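PDB 3R67: putative Glycosidase from Bacteroides thetaiotaomicron, which is of unknown function in detail but probably belongs to the carbohydrate-active enzymes built on a five-bladed beta-propeller. Local coordinates for residues Q18-I23 and D91-N96; G22-V27 and L337-A342; V192-D197 and A252-K257; K199-W204 and E221-E226. One frame throughout, in Å; residues are numbered along the deposited sequence.

Contact 1 (Q18-I23 and D91-N96); sequences QRPEGI and DGLHFN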
loop_
_atom_site.group_PDB
_atom_site.type_symbol
_atom_site.label_atom_id
_atom_site.label_comp_id
_atom_site.label_asym_id
_atom_site.label_seq_id
_atom_site.Cartn_x
_atom_site.Cartn_y
_atom_site.Cartn_z
ATOM N N GLN A 18 3.096 9.797 -15.206
ATOM C CA GLN A 18 2.287 10.933 -15.641
ATOM C C GLN A 18 0.805 10.690 -15.447
ATOM O O GLN A 18 0.320 9.568 -15.634
ATOM C CB GLN A 18 2.553 11.215 -17.133
ATOM C CG GLN A 18 4.020 11.510 -17.483
ATOM C CD GLN A 18 4.574 12.756 -16.829
ATOM O OE1 GLN A 18 3.874 13.764 -16.647
ATOM N NE2 GLN A 18 5.869 12.733 -16.524
ATOM N N ARG A 19 0.076 11.755 -15.102
ATOM C CA ARG A 19 -1.376 11.713 -14.917
ATOM C C ARG A 19 -2.066 11.607 -16.281
ATOM O O ARG A 19 -1.906 12.506 -17.108
ATOM C CB ARG A 19 -1.867 12.963 -14.142
ATOM C CG ARG A 19 -1.478 12.978 -12.681
ATOM C CD ARG A 19 -1.464 14.376 -12.091
ATOM N NE ARG A 19 -1.051 14.361 -10.681
ATOM C CZ ARG A 19 0.208 14.377 -10.252
ATOM N NH1 ARG A 19 1.213 14.360 -11.119
ATOM N NH2 ARG A 19 0.471 14.371 -8.950
ATOM N N PRO A 20 -2.793 10.500 -16.569
ATOM C CA PRO A 20 -3.516 10.415 -17.851
ATOM C C PRO A 20 -4.664 11.417 -17.871
ATOM O O PRO A 20 -5.325 11.603 -16.835
ATOM C CB PRO A 20 -4.005 8.969 -17.887
ATOM C CG PRO A 20 -4.112 8.576 -16.463
ATOM C CD PRO A 20 -3.120 9.359 -15.685
ATOM N N GLU A 21 -4.880 12.081 -19.015
ATOM C CA GLU A 21 -5.860 13.163 -19.167
ATOM C C GLU A 21 -7.293 12.657 -19.026
ATOM O O GLU A 21 -7.644 11.602 -19.583
ATOM C CB GLU A 21 -5.708 13.884 -20.527
ATOM C CG GLU A 21 -4.355 14.545 -20.752
ATOM C CD GLU A 21 -3.159 13.643 -20.997
ATOM O OE1 GLU A 21 -3.358 12.466 -21.382
ATOM O OE2 GLU A 21 -2.017 14.150 -20.894
ATOM N N GLY A 22 -8.072 13.431 -18.258
ATOM C CA GLY A 22 -9.480 13.227 -17.958
ATOM C C GLY A 22 -9.847 11.922 -17.294
ATOM O O GLY A 22 -11.006 11.541 -17.340
ATOM N N ILE A 23 -8.909 11.263 -16.612
ATOM C CA ILE A 23 -9.146 9.948 -16.012
ATOM C C ILE A 23 -9.374 10.004 -14.479
ATOM O O ILE A 23 -10.217 9.251 -13.975
ATOM C CB ILE A 23 -7.910 9.046 -16.338
ATOM C CG1 ILE A 23 -7.870 8.696 -17.841
ATOM C CG2 ILE A 23 -7.825 7.767 -15.500
ATOM C CD1 ILE A 23 -9.123 7.974 -18.466
ATOM N N ASP A 91 -8.372 -1.523 -19.332
ATOM C CA ASP A 91 -7.212 -0.752 -19.810
ATOM C C ASP A 91 -6.328 -0.192 -18.658
ATOM O O ASP A 91 -5.190 0.215 -18.910
ATOM C CB ASP A 91 -7.666 0.423 -20.703
ATOM C CG ASP A 91 -8.585 1.476 -20.088
ATOM O OD1 ASP A 91 -8.902 1.367 -18.886
ATOM O OD2 ASP A 91 -8.992 2.410 -20.818
ATOM N N GLY A 92 -6.845 -0.181 -17.435
ATOM C CA GLY A 92 -6.110 0.338 -16.283
ATOM C C GLY A 92 -6.441 1.787 -15.978
ATOM O O GLY A 92 -5.927 2.343 -14.998
ATOM N N LEU A 93 -7.332 2.409 -16.802
ATOM C CA LEU A 93 -7.705 3.822 -16.689
ATOM C C LEU A 93 -9.181 4.004 -16.349
ATOM O O LEU A 93 -9.498 4.825 -15.482
ATOM C CB LEU A 93 -7.404 4.566 -18.002
ATOM C CG LEU A 93 -5.985 4.541 -18.578
ATOM C CD1 LEU A 93 -5.942 5.264 -19.915
ATOM C CD2 LEU A 93 -4.985 5.148 -17.629
ATOM N N HIS A 94 -10.085 3.280 -17.047
ATOM C CA HIS A 94 -11.516 3.382 -16.780
ATOM C C HIS A 94 -11.979 2.165 -15.983
ATOM O O HIS A 94 -11.796 1.029 -16.402
ATOM C CB HIS A 94 -12.348 3.543 -18.057
ATOM C CG HIS A 94 -13.813 3.639 -17.741
ATOM N ND1 HIS A 94 -14.381 4.822 -17.276
ATOM C CD2 HIS A 94 -14.765 2.681 -17.771
ATOM C CE1 HIS A 94 -15.657 4.539 -17.056
ATOM N NE2 HIS A 94 -15.934 3.267 -17.340
ATOM N N PHE A 95 -12.584 2.423 -14.839
ATOM C CA PHE A 95 -12.975 1.388 -13.899
ATOM C C PHE A 95 -14.456 1.300 -13.658
ATOM O O PHE A 95 -15.155 2.316 -13.649
ATOM C CB PHE A 95 -12.299 1.683 -12.541
ATOM C CG PHE A 95 -10.837 1.307 -12.522
ATOM C CD1 PHE A 95 -9.872 2.159 -13.065
ATOM C CD2 PHE A 95 -10.426 0.096 -11.981
ATOM C CE1 PHE A 95 -8.524 1.785 -13.088
ATOM C CE2 PHE A 95 -9.078 -0.271 -11.999
ATOM C CZ PHE A 95 -8.135 0.576 -12.548
ATOM N N ASN A 96 -14.923 0.056 -13.441
ATOM C CA ASN A 96 -16.271 -0.299 -12.990
ATOM C C ASN A 96 -16.144 -0.778 -11.566
ATOM O O ASN A 96 -15.042 -1.138 -11.155
ATOM C CB ASN A 96 -16.968 -1.303 -13.885
ATOM C CG ASN A 96 -17.441 -0.699 -15.175
ATOM O OD1 ASN A 96 -18.282 0.214 -15.194
ATOM N ND2 ASN A 96 -16.961 -1.231 -16.280
HETATM O O HOH W 1 -11.441 6.609 -14.748
#
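The pyrrolidine ring of Pro20 takes the CD2 methyl of Leu93 at its CB-CG side, with Pro20 CG 3.7 Å from Leu93 CD2. The flat group at the other end of the contact is the carboxylate of Asp91, which closes an Asx turn at the start of 91-96, a loop between two strands of a propeller blade. Its OD1 is gripped twice: Leu93 N comes from above the carboxylate plane, 57° out of it, at 2.8 Å from Asp91 OD1, whereas His94 N uses the syn lone pair of Asp91 OD1 at 2.9 Å. These two bonds fix the backbone that presents Leu93. Ile23 lies across Leu93 at about a right angle, its CD1 3.8 Å from Leu93 CB. With CG2 anti to the backbone N, the shorter branch of Ile23 points at the peptide carbonyl instead, and Ile23 CG2 stops 3.4 Å from Leu93 O. Strand 345-351 lies against all three apolar side chains: Val348 touches Pro20 and Ile23, and Val350 touches Pro20 and Leu93. The contact is a small apolar patch at the protein surface, where the loops 18-23 and 91-96 meet beside that strand. Polar linkage comes from a single water that donates to both backbones, 3.0 Å from Ile23 O and 2.7 Å from Leu93 O.

Contact 2 (G22-V27 and L337-A342); sequences GINPIV and LYYGCA
Ile26 packs closely against Tyr338: its CD1 methyl sits at the ring edge, near the ring plane, 3.6 Å from Tyr338 CD1 and 3.8 Å from Tyr338 CE1. CG1 of Ile26 is wedged between the backbone N and the carbonyl carbon (chi1 63°), a placing that sends CD1 to the buried ring. Tyr338 is held at its far end by a hydrogen bond from its OH to Gly92 O. The other half is looser and lies beside partly exposed Asn24. Here Asn24 ND2 and Tyr339 OH come no closer than 4.1 Å, with amide and ring planes 66° apart, and each group is engaged elsewhere: Asn24 OD1 with Val348 N, Tyr339 OH with Tyr306 and Glu313. The backbone of Ile26 and Val27 faces Val346 in a classic beta bulge. An N-terminal segment thus lies along the last strand, 345-351, next to 334-341, consistent with the Velcro-like ring closure of beta-propellers.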
loop_
_atom_site.group_PDB
_atom_site.type_symbol
_atom_site.label_atom_id
_atom_site.label_comp_id
_atom_site.label_asym_id
_atom_site.label_seq_id
_atom_site.Cartn_x
_atom_site.Cartn_y
_atom_site.Cartn_z
ATOM N N GLY A 22 -8.072 13.431 -18.258
ATOM C CA GLY A 22 -9.480 13.227 -17.958
ATOM C C GLY A 22 -9.847 11.922 -17.294
ATOM O O GLY A 22 -11.006 11.541 -17.340
ATOM N N ILE A 23 -8.909 11.263 -16.612
ATOM C CA ILE A 23 -9.146 9.948 -16.012
ATOM C C ILE A 23 -9.374 10.004 -14.479
ATOM O O ILE A 23 -10.217 9.251 -13.975
ATOM C CB ILE A 23 -7.910 9.046 -16.338
ATOM C CG1 ILE A 23 -7.870 8.696 -17.841
ATOM C CG2 ILE A 23 -7.825 7.767 -15.500
ATOM C CD1 ILE A 23 -9.123 7.974 -18.466
ATOM N N ASN A 24 -8.620 10.839 -13.752
ATOM C CA ASN A 24 -8.660 10.863 -12.294
ATOM C C ASN A 24 -9.728 11.826 -11.732
ATOM O O ASN A 24 -9.959 12.880 -12.305
ATOM C CB ASN A 24 -7.289 11.252 -11.749
ATOM C CG ASN A 24 -6.255 10.203 -12.041
ATOM O OD1 ASN A 24 -6.514 9.007 -11.903
ATOM N ND2 ASN A 24 -5.032 10.618 -12.357
ATOM N N PRO A 25 -10.392 11.469 -10.599
ATOM C CA PRO A 25 -10.220 10.227 -9.802
ATOM C C PRO A 25 -10.852 9.025 -10.474
ATOM O O PRO A 25 -11.878 9.125 -11.127
ATOM C CB PRO A 25 -10.932 10.550 -8.484
ATOM C CG PRO A 25 -11.971 11.563 -8.844
ATOM C CD PRO A 25 -11.417 12.358 -10.008
ATOM N N ILE A 26 -10.222 7.883 -10.317
ATOM C CA ILE A 26 -10.770 6.648 -10.850
ATOM C C ILE A 26 -11.828 6.082 -9.851
ATOM O O ILE A 26 -12.719 5.369 -10.281
ATOM C CB ILE A 26 -9.672 5.604 -11.191
ATOM C CG1 ILE A 26 -8.865 5.148 -9.953
ATOM C CG2 ILE A 26 -8.746 6.153 -12.278
ATOM C CD1 ILE A 26 -8.224 3.791 -10.080
ATOM N N VAL A 27 -11.721 6.381 -8.542
ATOM C CA VAL A 27 -12.659 5.938 -7.499
ATOM C C VAL A 27 -12.935 7.126 -6.580
ATOM O O VAL A 27 -12.008 7.793 -6.122
ATOM C CB VAL A 27 -12.197 4.683 -6.679
ATOM C CG1 VAL A 27 -13.312 4.200 -5.739
ATOM C CG2 VAL A 27 -11.775 3.533 -7.588
ATOM N N LEU A 337 0.401 3.132 -11.651
ATOM C CA LEU A 337 0.607 3.412 -10.226
ATOM C C LEU A 337 -0.687 3.962 -9.635
ATOM O O LEU A 337 -1.167 5.011 -10.080
ATOM C CB LEU A 337 1.789 4.404 -10.067
ATOM C CG LEU A 337 2.274 4.721 -8.638
ATOM C CD1 LEU A 337 2.860 3.485 -7.963
ATOM C CD2 LEU A 337 3.336 5.791 -8.662
ATOM N N TYR A 338 -1.260 3.241 -8.659
ATOM C CA TYR A 338 -2.526 3.615 -8.027
ATOM C C TYR A 338 -2.250 4.183 -6.650
ATOM O O TYR A 338 -1.399 3.670 -5.919
ATOM C CB TYR A 338 -3.489 2.417 -7.967
ATOM C CG TYR A 338 -3.807 1.931 -9.362
ATOM C CD1 TYR A 338 -4.828 2.509 -10.105
ATOM C CD2 TYR A 338 -3.009 0.979 -9.985
ATOM C CE1 TYR A 338 -5.100 2.090 -11.406
ATOM C CE2 TYR A 338 -3.282 0.535 -11.275
ATOM C CZ TYR A 338 -4.307 1.114 -11.994
ATOM O OH TYR A 338 -4.526 0.718 -13.289
ATOM N N TYR A 339 -2.918 5.305 -6.336
ATOM C CA TYR A 339 -2.614 5.998 -5.097
ATOM C C TYR A 339 -3.827 6.717 -4.512
ATOM O O TYR A 339 -4.794 7.033 -5.212
ATOM C CB TYR A 339 -1.474 7.026 -5.339
ATOM C CG TYR A 339 -1.745 8.071 -6.395
ATOM C CD1 TYR A 339 -1.434 7.838 -7.733
ATOM C CD2 TYR A 339 -2.225 9.331 -6.049
ATOM C CE1 TYR A 339 -1.628 8.820 -8.708
ATOM C CE2 TYR A 339 -2.418 10.323 -7.013
ATOM C CZ TYR A 339 -2.118 10.060 -8.342
ATOM O OH TYR A 339 -2.279 11.042 -9.286
ATOM N N GLY A 340 -3.728 6.980 -3.215
ATOM C CA GLY A 340 -4.748 7.714 -2.482
ATOM C C GLY A 340 -4.478 9.189 -2.614
ATOM O O GLY A 340 -3.319 9.604 -2.594
ATOM N N CYS A 341 -5.548 9.978 -2.752
ATOM C CA CYS A 341 -5.480 11.433 -2.916
ATOM C C CYS A 341 -6.052 12.087 -1.704
ATOM O O CYS A 341 -7.280 12.060 -1.542
ATOM C CB CYS A 341 -6.225 11.872 -4.177
ATOM S SG CYS A 341 -5.745 10.981 -5.662
ATOM N N ALA A 342 -5.169 12.650 -0.842
ATOM C CA ALA A 342 -5.482 13.362 0.400
ATOM C C ALA A 342 -6.520 12.578 1.259
ATOM O O ALA A 342 -7.410 13.184 1.845
ATOM C CB ALA A 342 -6.002 14.756 0.074
#

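Contact 3 (V192-D197 and A252-K257); sequences VIAKID and AIMTDK
Met254, a selenomethionine, and Ile196 reach toward each other tip to tip, the selenium atom Met254 SE standing 3.9 Å from Ile196 CD1. The same SE lies 3.8 Å from Ala194 CB, so one heavy atom spans two side chains that are two residues apart on the facing segment. Both Ala194 and Ile196 direct their CB atoms toward Met254, while Ile193 and Lys195 turn theirs away. Met254 runs extended as far as its selenium (chi2 -179°) and then bends (chi3 63°), which leaves SE, not the terminal CE, as the atom that meets the two partners. It is modelled in two conformers, so these distances hold for one of them. Ile196, with its CG1 beside the backbone N, stretches CD1 straight out to the selenium. Ile259, on the strand after 245-255, touches both Ile196 and Met254, and Val183 of strand 180-187 also touches Met254. The backbones stay well apart, the CA atoms of Ala194 and Met254 being 8.3 Å from each other, because strand 180-187 lies between them: antiparallel to 190-196 and parallel to 245-255. Beyond Met254 the chain turns toward strand 258-266 through an ST turn at Thr255. Met254 thus reaches over its parallel neighbour 180-187 to the next strand, 190-196, joining two successive antiparallel units of the chain, consistent with adjacent blades of a beta-propeller.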
loop_
_atom_site.group_PDB
_atom_site.type_symbol
_atom_site.label_atom_id
_atom_site.label_comp_id
_atom_site.label_asym_id
_atom_site.label_seq_id
_atom_site.Cartn_x
_atom_site.Cartn_y
_atom_site.Cartn_z
ATOM N N VAL A 192 5.155 -11.427 -10.534
ATOM C CA VAL A 192 4.933 -12.485 -9.559
ATOM C C VAL A 192 5.821 -12.277 -8.324
ATOM O O VAL A 192 6.860 -11.626 -8.412
ATOM C CB VAL A 192 5.189 -13.891 -10.189
ATOM C CG1 VAL A 192 4.158 -14.212 -11.286
ATOM C CG2 VAL A 192 6.625 -14.043 -10.708
ATOM N N ILE A 193 5.429 -12.882 -7.194
ATOM C CA ILE A 193 6.205 -12.859 -5.953
ATOM C C ILE A 193 7.528 -13.609 -6.204
ATOM O O ILE A 193 7.517 -14.739 -6.695
ATOM C CB ILE A 193 5.378 -13.444 -4.771
ATOM C CG1 ILE A 193 4.186 -12.489 -4.448
ATOM C CG2 ILE A 193 6.275 -13.681 -3.533
ATOM C CD1 ILE A 193 3.139 -12.991 -3.359
ATOM N N ALA A 194 8.663 -12.933 -5.915
ATOM C CA ALA A 194 10.015 -13.463 -6.131
ATOM C C ALA A 194 10.564 -14.202 -4.897
ATOM O O ALA A 194 10.354 -13.780 -3.759
ATOM C CB ALA A 194 10.964 -12.330 -6.496
ATOM N N LYS A 195 11.324 -15.259 -5.147
ATOM C CA LYS A 195 11.992 -16.053 -4.133
ATOM C C LYS A 195 13.485 -15.825 -4.287
ATOM O O LYS A 195 14.020 -16.027 -5.378
ATOM C CB LYS A 195 11.589 -17.528 -4.276
ATOM C CG LYS A 195 11.653 -18.335 -2.990
ATOM C CD LYS A 195 10.847 -19.616 -3.143
ATOM C CE LYS A 195 10.699 -20.361 -1.847
ATOM N NZ LYS A 195 9.792 -21.531 -1.993
ATOM N N ILE A 196 14.130 -15.292 -3.241
ATOM C CA ILE A 196 15.572 -14.993 -3.185
ATOM C C ILE A 196 16.156 -15.774 -2.017
ATOM O O ILE A 196 15.617 -15.688 -0.904
ATOM C CB ILE A 196 15.836 -13.451 -3.070
ATOM C CG1 ILE A 196 15.200 -12.674 -4.249
ATOM C CG2 ILE A 196 17.337 -13.130 -2.929
ATOM C CD1 ILE A 196 15.145 -11.138 -4.076
ATOM N N ASP A 197 17.229 -16.557 -2.275
ATOM C CA ASP A 197 17.945 -17.388 -1.293
ATOM C C ASP A 197 16.944 -18.339 -0.557
ATOM O O ASP A 197 17.038 -18.496 0.662
ATOM C CB ASP A 197 18.709 -16.477 -0.289
ATOM C CG ASP A 197 19.947 -17.058 0.394
ATOM O OD1 ASP A 197 20.216 -18.278 0.222
ATOM O OD2 ASP A 197 20.675 -16.283 1.060
ATOM N N ALA A 252 7.536 -4.165 -3.905
ATOM C CA ALA A 252 8.835 -3.871 -4.511
ATOM C C ALA A 252 8.963 -4.651 -5.811
ATOM O O ALA A 252 8.335 -5.711 -5.949
ATOM C CB ALA A 252 9.969 -4.207 -3.555
ATOM N N ILE A 253 9.721 -4.108 -6.781
ATOM C CA ILE A 253 9.889 -4.752 -8.086
ATOM C C ILE A 253 11.378 -4.887 -8.409
ATOM O O ILE A 253 12.133 -3.917 -8.316
ATOM C CB ILE A 253 9.118 -3.969 -9.230
ATOM C CG1 ILE A 253 9.254 -4.626 -10.636
ATOM C CG2 ILE A 253 9.442 -2.469 -9.275
ATOM C CD1 ILE A 253 8.458 -5.963 -10.859
HETATM N N MSE A 254 11.794 -6.106 -8.779
HETATM C CA MSE A 254 13.170 -6.378 -9.201
HETATM C C MSE A 254 13.386 -5.833 -10.602
HETATM O O MSE A 254 12.592 -6.114 -11.502
HETATM C CB MSE A 254 13.493 -7.880 -9.146
HETATM C CG MSE A 254 13.473 -8.463 -7.745
HETATM SE SE MSE A 254 13.933 -10.373 -7.690
HETATM C CE MSE A 254 15.781 -10.245 -8.376
ATOM N N THR A 255 14.434 -5.020 -10.775
ATOM C CA THR A 255 14.779 -4.393 -12.055
ATOM C C THR A 255 16.177 -4.859 -12.462
ATOM O O THR A 255 16.834 -5.555 -11.686
ATOM C CB THR A 255 14.687 -2.857 -11.971
ATOM O OG1 THR A 255 15.807 -2.346 -11.240
ATOM C CG2 THR A 255 13.343 -2.353 -11.413
ATOM N N ASP A 256 16.650 -4.450 -13.655
ATOM C CA ASP A 256 17.991 -4.792 -14.136
ATOM C C ASP A 256 19.092 -4.153 -13.233
ATOM O O ASP A 256 20.221 -4.646 -13.235
ATOM C CB ASP A 256 18.177 -4.345 -15.613
ATOM C CG ASP A 256 17.922 -2.868 -15.908
ATOM O OD1 ASP A 256 17.014 -2.276 -15.274
ATOM O OD2 ASP A 256 18.556 -2.328 -16.849
ATOM N N LYS A 257 18.750 -3.101 -12.449
ATOM C CA LYS A 257 19.705 -2.383 -11.584
ATOM C C LYS A 257 19.663 -2.819 -10.100
ATOM O O LYS A 257 20.530 -2.419 -9.328
ATOM C CB LYS A 257 19.433 -0.870 -11.630
ATOM C CG LYS A 257 19.460 -0.220 -13.012
ATOM C CD LYS A 257 20.792 -0.235 -13.691
ATOM C CE LYS A 257 20.642 0.564 -14.960
ATOM N NZ LYS A 257 21.923 0.777 -15.653
#

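Contact 4 (K199-W204 and E221-E226); sequences KYWMYW and EPMLDE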
loop_
_atom_site.group_PDB
_atom_site.type_symbol
_atom_site.label_atom_id
_atom_site.label_comp_id
_atom_site.label_asym_id
_atom_site.label_seq_id
_atom_site.Cartn_x
_atom_site.Cartn_y
_atom_site.Cartn_z
ATOM N N LYS A 199 13.842 -17.907 0.187
ATOM C CA LYS A 199 12.885 -17.161 1.011
ATOM C C LYS A 199 12.089 -16.131 0.217
ATOM O O LYS A 199 12.506 -15.698 -0.864
ATOM C CB LYS A 199 13.638 -16.397 2.131
ATOM C CG LYS A 199 14.399 -17.214 3.152
ATOM C CD LYS A 199 15.234 -16.244 4.002
ATOM C CE LYS A 199 16.100 -16.893 5.054
ATOM N NZ LYS A 199 17.164 -17.750 4.465
ATOM N N TYR A 200 10.972 -15.691 0.798
ATOM C CA TYR A 200 10.161 -14.580 0.341
ATOM C C TYR A 200 10.596 -13.379 1.144
ATOM O O TYR A 200 11.039 -13.550 2.283
ATOM C CB TYR A 200 8.672 -14.878 0.460
ATOM C CG TYR A 200 8.241 -16.084 -0.334
ATOM C CD1 TYR A 200 8.214 -16.052 -1.726
ATOM C CD2 TYR A 200 7.768 -17.228 0.302
ATOM C CE1 TYR A 200 7.777 -17.144 -2.465
ATOM C CE2 TYR A 200 7.330 -18.330 -0.430
ATOM C CZ TYR A 200 7.340 -18.282 -1.816
ATOM O OH TYR A 200 6.907 -19.351 -2.557
ATOM N N TRP A 201 10.540 -12.184 0.557
ATOM C CA TRP A 201 11.041 -10.964 1.197
ATOM C C TRP A 201 10.040 -9.831 1.159
ATOM O O TRP A 201 9.289 -9.699 0.188
ATOM C CB TRP A 201 12.324 -10.512 0.464
ATOM C CG TRP A 201 13.466 -11.486 0.563
ATOM C CD1 TRP A 201 13.614 -12.649 -0.135
ATOM C CD2 TRP A 201 14.633 -11.359 1.380
ATOM N NE1 TRP A 201 14.770 -13.287 0.247
ATOM C CE2 TRP A 201 15.417 -12.519 1.176
ATOM C CE3 TRP A 201 15.092 -10.379 2.282
ATOM C CZ2 TRP A 201 16.642 -12.719 1.824
ATOM C CZ3 TRP A 201 16.303 -10.585 2.934
ATOM C CH2 TRP A 201 17.057 -11.748 2.711
HETATM N N MSE A 202 10.058 -8.976 2.197
HETATM C CA MSE A 202 9.219 -7.771 2.193
HETATM C C MSE A 202 9.857 -6.605 2.923
HETATM O O MSE A 202 10.522 -6.785 3.938
HETATM C CB MSE A 202 7.827 -7.995 2.809
HETATM C CG MSE A 202 7.824 -8.220 4.320
HETATM SE SE MSE A 202 6.024 -8.278 5.063
HETATM C CE MSE A 202 5.343 -9.114 3.742
ATOM N N TYR A 203 9.566 -5.402 2.436
ATOM C CA TYR A 203 9.865 -4.137 3.090
ATOM C C TYR A 203 8.614 -3.744 3.807
ATOM O O TYR A 203 7.536 -3.893 3.227
ATOM C CB TYR A 203 10.339 -3.070 2.091
ATOM C CG TYR A 203 11.568 -3.478 1.320
ATOM C CD1 TYR A 203 12.844 -3.269 1.841
ATOM C CD2 TYR A 203 11.461 -4.085 0.070
ATOM C CE1 TYR A 203 13.980 -3.680 1.151
ATOM C CE2 TYR A 203 12.595 -4.484 -0.635
ATOM C CZ TYR A 203 13.849 -4.286 -0.085
ATOM O OH TYR A 203 14.963 -4.692 -0.764
ATOM N N TRP A 204 8.704 -3.328 5.065
ATOM C CA TRP A 204 7.498 -2.911 5.756
ATOM C C TRP A 204 7.846 -1.786 6.723
ATOM O O TRP A 204 8.980 -1.694 7.188
ATOM C CB TRP A 204 6.814 -4.106 6.484
ATOM C CG TRP A 204 7.573 -4.570 7.688
ATOM C CD1 TRP A 204 8.623 -5.443 7.719
ATOM C CD2 TRP A 204 7.388 -4.112 9.029
ATOM N NE1 TRP A 204 9.108 -5.554 9.004
ATOM C CE2 TRP A 204 8.382 -4.728 9.825
ATOM C CE3 TRP A 204 6.491 -3.214 9.638
ATOM C CZ2 TRP A 204 8.475 -4.509 11.200
ATOM C CZ3 TRP A 204 6.618 -2.964 10.994
ATOM C CH2 TRP A 204 7.596 -3.611 11.759
ATOM N N GLU A 221 8.994 -13.038 9.428
ATOM C CA GLU A 221 9.967 -12.856 10.488
ATOM C C GLU A 221 10.784 -11.549 10.283
ATOM O O GLU A 221 11.651 -11.518 9.404
ATOM C CB GLU A 221 10.896 -14.081 10.531
ATOM C CG GLU A 221 11.904 -14.051 11.658
ATOM C CD GLU A 221 12.900 -15.186 11.605
ATOM O OE1 GLU A 221 13.849 -15.107 10.793
ATOM O OE2 GLU A 221 12.745 -16.148 12.389
ATOM N N PRO A 222 10.536 -10.482 11.093
ATOM C CA PRO A 222 11.332 -9.246 10.960
ATOM C C PRO A 222 12.816 -9.485 11.219
ATOM O O PRO A 222 13.171 -10.209 12.160
ATOM C CB PRO A 222 10.744 -8.322 12.039
ATOM C CG PRO A 222 9.382 -8.874 12.325
ATOM C CD PRO A 222 9.537 -10.358 12.178
HETATM N N MSE A 223 13.691 -8.896 10.385
HETATM C CA MSE A 223 15.136 -9.075 10.566
HETATM C C MSE A 223 15.619 -8.161 11.664
HETATM O O MSE A 223 15.212 -7.000 11.726
HETATM C CB MSE A 223 15.898 -8.833 9.267
HETATM C CG MSE A 223 15.603 -9.913 8.219
HETATM SE SE MSE A 223 16.576 -9.675 6.584
HETATM C CE MSE A 223 18.374 -9.952 7.289
ATOM N N LEU A 224 16.454 -8.714 12.570
ATOM C CA LEU A 224 16.941 -8.005 13.743
ATOM C C LEU A 224 18.442 -7.768 13.684
ATOM O O LEU A 224 19.159 -8.532 13.038
ATOM C CB LEU A 224 16.605 -8.802 15.019
ATOM C CG LEU A 224 15.144 -9.241 15.249
ATOM C CD1 LEU A 224 15.021 -10.045 16.530
ATOM C CD2 LEU A 224 14.177 -8.054 15.306
ATOM N N ASP A 225 18.919 -6.704 14.357
ATOM C CA ASP A 225 20.345 -6.403 14.467
ATOM C C ASP A 225 20.944 -7.242 15.631
ATOM O O ASP A 225 20.225 -8.031 16.255
ATOM C CB ASP A 225 20.592 -4.882 14.653
ATOM C CG ASP A 225 20.054 -4.221 15.924
ATOM O OD1 ASP A 225 19.778 -4.947 16.912
ATOM O OD2 ASP A 225 19.981 -2.976 15.956
ATOM N N GLU A 226 22.259 -7.048 15.920
ATOM C CA GLU A 226 23.057 -7.709 16.976
ATOM C C GLU A 226 22.384 -7.578 18.369
ATOM O O GLU A 226 22.480 -8.511 19.169
ATOM C CB GLU A 226 24.474 -7.076 16.996
ATOM C CG GLU A 226 25.362 -7.339 18.204
ATOM C CD GLU A 226 26.289 -6.180 18.543
ATOM O OE1 GLU A 226 26.050 -5.046 18.060
ATOM O OE2 GLU A 226 27.204 -6.386 19.370
#
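Met223, a selenomethionine, brings its SE to Trp201 CZ3 at 3.8 Å, a Met-aromatic contact within one blade of the propeller. The approach is oblique: Met223 SE is 5.0 Å from the centroid of the six-membered ring of Trp201, 64° off the ring normal. CG beside the backbone N (chi1 -68°) and an extended chi2 carry the selenium of Met223 to the indole, the bend at chi3 only turning the terminal CE, and the two side chains lie slantwise to one another. A second, looser meeting lies farther along the strand, where Pro222 CB comes within 4.4 Å of Trp204 NE1, again obliquely. The backbones are separated by strand 210-214, which runs antiparallel to both 199-204 and 221-222, and so the side chains must bridge over it; the CA atoms of Trp204 and Pro222 are 9.1 Å apart. In the next shell, Trp201 leans on Val211 and Thr213 of that middle strand, and its NE1 bonds to Ile196 O, a bond that helps fix the rotation of the indole. Phe230 meets Trp204 edge-to-face, and Phe164 also packs on this indole. On the segment 221-226, Tyr168 of helix 167-170 hydrogen-bonds through OH to Pro222 O. Asn210 ties the two segments together through both ends of its amide, OD1 bonding to Trp204 NE1 and ND2 to Met223 O.

Overall arrangement
From the N terminus, residues 18-27 take part in contacts 1 and 2. Contact 1 closes a loop of 67 residues, bringing 18-23 to the turn between strands 82-89 and 96-97 of the first sheet, whereas contact 2, starting from the same stretch, spans nearly the whole chain to strand 334-341. The two share Gly22 and Ile23, with centres about 8 Å apart. Contact 3 opens after contact 1 has closed and is nested inside the span of contact 2; contact 4 is nested inside contact 3. Both lie in the sheet containing 190-196 and 199-204, with centres about 15 Å apart. Contacts 2 and 4 lie on opposite sides of the chain's centre, with centres about 31 Å apart.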